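PDB 4TLV: ADP-ribosylating toxin CARDS from Mycoplasma pneumoniae, which transfers the ADP-ribosyl group from NAD+ to multiple target proteins and causes vacuolation of mammalian cells as the main virulence factor of the bacterium. Local coordinates for residues R106-A118 with I203-A215. Sequence-based numbering, arbitrary orientation.
Sequences RQVVFDSGDREMA and IATPVHLSIPQAA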
loop_
_atom_site.group_PDB
_atom_site.type_symbol
_atom_site.label_atom_id
_atom_site.label_comp_id
_atom_site.label_asym_id
_atom_site.label_seq_id
_atom_site.Cartn_x
_atom_site.Cartn_y
_atom_site.Cartn_z
ATOM N N ARG A 106 -17.100 -4.972 -20.543
ATOM C CA ARG A 106 -18.545 -5.194 -20.630
ATOM C C ARG A 106 -18.985 -6.653 -20.414
ATOM O O ARG A 106 -19.833 -7.178 -21.140
ATOM C CB ARG A 106 -19.083 -4.629 -21.959
ATOM C CG ARG A 106 -18.829 -3.129 -22.100
ATOM C CD ARG A 106 -18.991 -2.634 -23.538
ATOM N NE ARG A 106 -18.821 -1.184 -23.617
ATOM C CZ ARG A 106 -19.526 -0.313 -22.896
ATOM N NH1 ARG A 106 -20.448 -0.748 -22.040
ATOM N NH2 ARG A 106 -19.313 0.995 -23.026
ATOM N N GLN A 107 -18.438 -7.294 -19.388
ATOM C CA GLN A 107 -18.745 -8.694 -19.117
ATOM C C GLN A 107 -19.396 -8.840 -17.760
ATOM O O GLN A 107 -19.237 -9.847 -17.073
ATOM C CB GLN A 107 -17.475 -9.540 -19.230
ATOM C CG GLN A 107 -16.826 -9.421 -20.610
ATOM C CD GLN A 107 -15.415 -9.994 -20.682
ATOM O OE1 GLN A 107 -14.938 -10.626 -19.742
ATOM N NE2 GLN A 107 -14.746 -9.778 -21.812
ATOM N N VAL A 108 -20.143 -7.823 -17.367
ATOM C CA VAL A 108 -20.796 -7.848 -16.073
ATOM C C VAL A 108 -22.298 -7.607 -16.212
ATOM O O VAL A 108 -22.737 -6.772 -16.997
ATOM C CB VAL A 108 -20.194 -6.782 -15.126
ATOM C CG1 VAL A 108 -21.098 -6.568 -13.912
ATOM C CG2 VAL A 108 -18.766 -7.184 -14.700
ATOM N N VAL A 109 -23.085 -8.338 -15.441
ATOM C CA VAL A 109 -24.505 -8.046 -15.329
ATOM C C VAL A 109 -24.763 -7.362 -13.999
ATOM O O VAL A 109 -24.491 -7.927 -12.937
ATOM C CB VAL A 109 -25.348 -9.335 -15.455
ATOM C CG1 VAL A 109 -26.754 -9.107 -14.933
ATOM C CG2 VAL A 109 -25.371 -9.792 -16.907
ATOM N N PHE A 110 -25.276 -6.137 -14.041
ATOM C CA PHE A 110 -25.537 -5.421 -12.802
ATOM C C PHE A 110 -26.915 -5.782 -12.262
ATOM O O PHE A 110 -27.935 -5.289 -12.751
ATOM C CB PHE A 110 -25.357 -3.901 -12.993
ATOM C CG PHE A 110 -23.936 -3.505 -13.307
ATOM C CD1 PHE A 110 -23.017 -3.290 -12.280
ATOM C CD2 PHE A 110 -23.505 -3.387 -14.613
ATOM C CE1 PHE A 110 -21.703 -2.949 -12.561
ATOM C CE2 PHE A 110 -22.185 -3.045 -14.905
ATOM C CZ PHE A 110 -21.280 -2.828 -13.872
ATOM N N ASP A 111 -26.942 -6.665 -11.264
ATOM C CA ASP A 111 -28.189 -7.016 -10.594
ATOM C C ASP A 111 -28.742 -5.799 -9.875
ATOM O O ASP A 111 -29.953 -5.627 -9.740
ATOM C CB ASP A 111 -27.963 -8.136 -9.578
ATOM C CG ASP A 111 -27.615 -9.458 -10.231
ATOM O OD1 ASP A 111 -27.758 -9.575 -11.466
ATOM O OD2 ASP A 111 -27.198 -10.381 -9.499
ATOM N N SER A 112 -27.830 -4.955 -9.411
ATOM C CA SER A 112 -28.179 -3.748 -8.687
ATOM C C SER A 112 -27.047 -2.759 -8.926
ATOM O O SER A 112 -25.899 -3.167 -9.114
ATOM C CB SER A 112 -28.319 -4.051 -7.195
ATOM O OG SER A 112 -28.711 -2.901 -6.470
ATOM N N GLY A 113 -27.373 -1.471 -8.945
ATOM C CA GLY A 113 -26.386 -0.439 -9.219
ATOM C C GLY A 113 -25.913 -0.428 -10.663
ATOM O O GLY A 113 -26.562 -0.984 -11.551
ATOM N N ASP A 114 -24.772 0.209 -10.906
ATOM C CA ASP A 114 -24.237 0.334 -12.258
ATOM C C ASP A 114 -22.725 0.524 -12.253
ATOM O O ASP A 114 -22.113 0.587 -11.196
ATOM C CB ASP A 114 -24.937 1.462 -13.030
ATOM C CG ASP A 114 -24.783 2.847 -12.368
ATOM O OD1 ASP A 114 -23.804 3.098 -11.624
ATOM O OD2 ASP A 114 -25.651 3.714 -12.625
ATOM N N ARG A 115 -22.130 0.625 -13.434
ATOM C CA ARG A 115 -20.679 0.697 -13.531
ATOM C C ARG A 115 -20.086 1.960 -12.884
ATOM O O ARG A 115 -19.040 1.895 -12.244
ATOM C CB ARG A 115 -20.207 0.566 -14.973
ATOM C CG ARG A 115 -18.676 0.563 -15.092
ATOM C CD ARG A 115 -18.229 0.244 -16.485
ATOM N NE ARG A 115 -18.408 1.366 -17.405
ATOM C CZ ARG A 115 -18.068 1.324 -18.689
ATOM N NH1 ARG A 115 -17.530 0.227 -19.199
ATOM N NH2 ARG A 115 -18.249 2.378 -19.466
ATOM N N GLU A 116 -20.747 3.099 -13.057
ATOM C CA GLU A 116 -20.270 4.338 -12.445
ATOM C C GLU A 116 -20.145 4.159 -10.929
ATOM O O GLU A 116 -19.126 4.511 -10.335
ATOM C CB GLU A 116 -21.192 5.518 -12.784
ATOM C CG GLU A 116 -20.738 6.855 -12.182
ATOM C CD GLU A 116 -21.697 8.018 -12.476
ATOM O OE1 GLU A 116 -22.767 7.784 -13.087
ATOM O OE2 GLU A 116 -21.377 9.169 -12.092
ATOM N N MET A 117 -21.174 3.595 -10.308
ATOM C CA MET A 117 -21.140 3.333 -8.875
ATOM C C MET A 117 -20.048 2.333 -8.494
ATOM O O MET A 117 -19.374 2.500 -7.477
ATOM C CB MET A 117 -22.495 2.807 -8.395
ATOM C CG MET A 117 -23.629 3.803 -8.516
ATOM S SD MET A 117 -25.237 3.018 -8.226
ATOM C CE MET A 117 -25.106 2.484 -6.508
ATOM N N ALA A 118 -19.888 1.280 -9.293
ATOM C CA ALA A 118 -18.874 0.274 -8.990
ATOM C C ALA A 118 -17.482 0.896 -9.050
ATOM O O ALA A 118 -16.608 0.575 -8.239
ATOM C CB ALA A 118 -18.975 -0.911 -9.947
ATOM N N ILE A 203 -16.311 -21.276 -15.579
ATOM C CA ILE A 203 -16.653 -20.079 -16.341
ATOM C C ILE A 203 -17.661 -19.273 -15.541
ATOM O O ILE A 203 -18.797 -19.701 -15.338
ATOM C CB ILE A 203 -17.292 -20.376 -17.704
ATOM C CG1 ILE A 203 -16.335 -21.171 -18.597
ATOM C CG2 ILE A 203 -17.728 -19.061 -18.368
ATOM C CD1 ILE A 203 -16.336 -22.645 -18.309
ATOM N N ALA A 204 -17.228 -18.114 -15.073
ATOM C CA ALA A 204 -18.110 -17.213 -14.357
ATOM C C ALA A 204 -18.503 -16.083 -15.310
ATOM O O ALA A 204 -19.344 -15.245 -14.979
ATOM C CB ALA A 204 -17.401 -16.666 -13.130
ATOM N N THR A 205 -17.904 -16.114 -16.504
ATOM C CA THR A 205 -17.912 -15.014 -17.483
ATOM C C THR A 205 -19.013 -13.970 -17.342
ATOM O O THR A 205 -18.716 -12.788 -17.123
ATOM C CB THR A 205 -17.892 -15.523 -18.936
ATOM O OG1 THR A 205 -16.641 -16.171 -19.195
ATOM C CG2 THR A 205 -18.067 -14.354 -19.907
ATOM N N PRO A 206 -20.283 -14.383 -17.499
ATOM C CA PRO A 206 -21.322 -13.383 -17.236
ATOM C C PRO A 206 -21.343 -13.104 -15.740
ATOM O O PRO A 206 -22.163 -13.685 -15.030
ATOM C CB PRO A 206 -22.617 -14.094 -17.656
ATOM C CG PRO A 206 -22.186 -15.323 -18.419
ATOM C CD PRO A 206 -20.846 -15.694 -17.864
ATOM N N VAL A 207 -20.443 -12.255 -15.254
ATOM C CA VAL A 207 -20.380 -12.006 -13.823
ATOM C C VAL A 207 -21.489 -11.067 -13.394
ATOM O O VAL A 207 -21.650 -9.985 -13.965
ATOM C CB VAL A 207 -19.026 -11.407 -13.394
ATOM C CG1 VAL A 207 -19.054 -11.070 -11.919
ATOM C CG2 VAL A 207 -17.896 -12.371 -13.693
ATOM N N HIS A 208 -22.241 -11.488 -12.383
ATOM C CA HIS A 208 -23.305 -10.689 -11.802
ATOM C C HIS A 208 -22.804 -9.935 -10.582
ATOM O O HIS A 208 -22.207 -10.521 -9.678
ATOM C CB HIS A 208 -24.478 -11.576 -11.378
ATOM C CG HIS A 208 -25.318 -12.060 -12.518
ATOM N ND1 HIS A 208 -26.596 -11.776 -12.864
ATOM C CD2 HIS A 208 -24.860 -12.967 -13.449
ATOM C CE1 HIS A 208 -26.879 -12.501 -13.996
ATOM N NE2 HIS A 208 -25.815 -13.211 -14.329
ATOM N N LEU A 209 -23.086 -8.635 -10.552
ATOM C CA LEU A 209 -22.668 -7.772 -9.464
ATOM C C LEU A 209 -23.856 -7.009 -8.888
ATOM O O LEU A 209 -24.720 -6.536 -9.635
ATOM C CB LEU A 209 -21.616 -6.792 -9.996
ATOM C CG LEU A 209 -20.161 -6.953 -9.551
ATOM C CD1 LEU A 209 -19.789 -8.396 -9.323
ATOM C CD2 LEU A 209 -19.188 -6.252 -10.530
ATOM N N SER A 210 -23.905 -6.907 -7.560
ATOM C CA SER A 210 -24.849 -6.041 -6.875
ATOM C C SER A 210 -24.085 -4.939 -6.158
ATOM O O SER A 210 -23.509 -5.170 -5.095
ATOM C CB SER A 210 -25.674 -6.821 -5.854
ATOM O OG SER A 210 -26.422 -7.845 -6.483
ATOM N N ILE A 211 -24.089 -3.746 -6.738
ATOM C CA ILE A 211 -23.383 -2.603 -6.171
ATOM C C ILE A 211 -24.280 -1.855 -5.201
ATOM O O ILE A 211 -25.367 -1.419 -5.577
ATOM C CB ILE A 211 -22.949 -1.627 -7.283
ATOM C CG1 ILE A 211 -22.387 -2.398 -8.481
ATOM C CG2 ILE A 211 -21.964 -0.594 -6.736
ATOM C CD1 ILE A 211 -21.128 -3.228 -8.172
ATOM N N PRO A 212 -23.814 -1.675 -3.953
ATOM C CA PRO A 212 -24.616 -1.007 -2.928
ATOM C C PRO A 212 -24.667 0.514 -3.129
ATOM O O PRO A 212 -23.802 1.089 -3.787
ATOM C CB PRO A 212 -23.880 -1.352 -1.630
ATOM C CG PRO A 212 -22.454 -1.535 -2.050
ATOM C CD PRO A 212 -22.491 -2.105 -3.449
ATOM N N GLN A 213 -25.674 1.155 -2.555
ATOM C CA GLN A 213 -25.818 2.598 -2.694
ATOM C C GLN A 213 -25.082 3.360 -1.603
ATOM O O GLN A 213 -24.859 4.566 -1.734
ATOM C CB GLN A 213 -27.297 2.980 -2.686
ATOM C CG GLN A 213 -28.045 2.452 -3.901
ATOM C CD GLN A 213 -29.503 2.837 -3.889
ATOM O OE1 GLN A 213 -30.293 2.295 -3.115
ATOM N NE2 GLN A 213 -29.871 3.786 -4.746
ATOM N N ALA A 214 -24.716 2.665 -0.530
ATOM C CA ALA A 214 -24.142 3.333 0.640
ATOM C C ALA A 214 -22.945 2.599 1.242
ATOM O O ALA A 214 -22.745 1.397 1.009
ATOM C CB ALA A 214 -25.205 3.545 1.699
ATOM N N ALA A 215 -22.175 3.332 2.044
ATOM C CA ALA A 215 -20.965 2.809 2.685
ATOM C C ALA A 215 -20.871 3.281 4.126
ATOM O O ALA A 215 -21.523 4.249 4.514
ATOM C CB ALA A 215 -19.723 3.237 1.910
HETATM O O HOH W 1 -28.098 -0.800 -5.212
#
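Val109 and His208 pair in register between strands 108-110 and 207-210, whose local axes diverge by 33° in a two-stranded parallel sheet. Two backbone bonds bracket His208, Val109 N to Val207 O (2.6 Å) and Leu209 N to Val109 O (2.9 Å). At Asp111 the register slips by one residue, a beta bulge: Leu209 O accepts from Asp111 N and, weakly, from Ser112 N, and pairing resumes with Ile211 N donating to Ser112 O.

His208 can be followed outward: CB lies beside Asp111 OD2, and CG, anti to the carbonyl carbon (chi1 -75°), beside the same carboxylate. His208 ND1 donates to the syn lone pair of Asp111 OD1 at 2.9 Å, close to the ring plane although carboxylate and ring planes are 51° apart. CE1, like ND1, meets Val109 CG1. CD2 and NE2 lie near Val109 CB, which sits over the face, 3.8 Å from the centroid of the His208 ring, a CH-pi contact. The His-carboxylate bond ties the bulged Asp111 to the facing strand and probably limits ring rotation.

The other face is apolar. Phe110 has Val108 CG1 over its ring centre and Ile211 CG1 at its edge. Further on, Ile211 CD1 touches Ala118 CB (3.6 Å) and CG2 touches Met117 CB. Asp114 OD1 N-caps that helix, accepting from Met117 N at 3.0 Å.

In the mART domain, helix 92-104 covers the Val108-Phe110 side through Met103; Phe36 of helix 35-40 packs on Ile211. From His208 the chain belongs to the inferred NAD+-binding region, continuing into strand 214-219, beside strand 253-258.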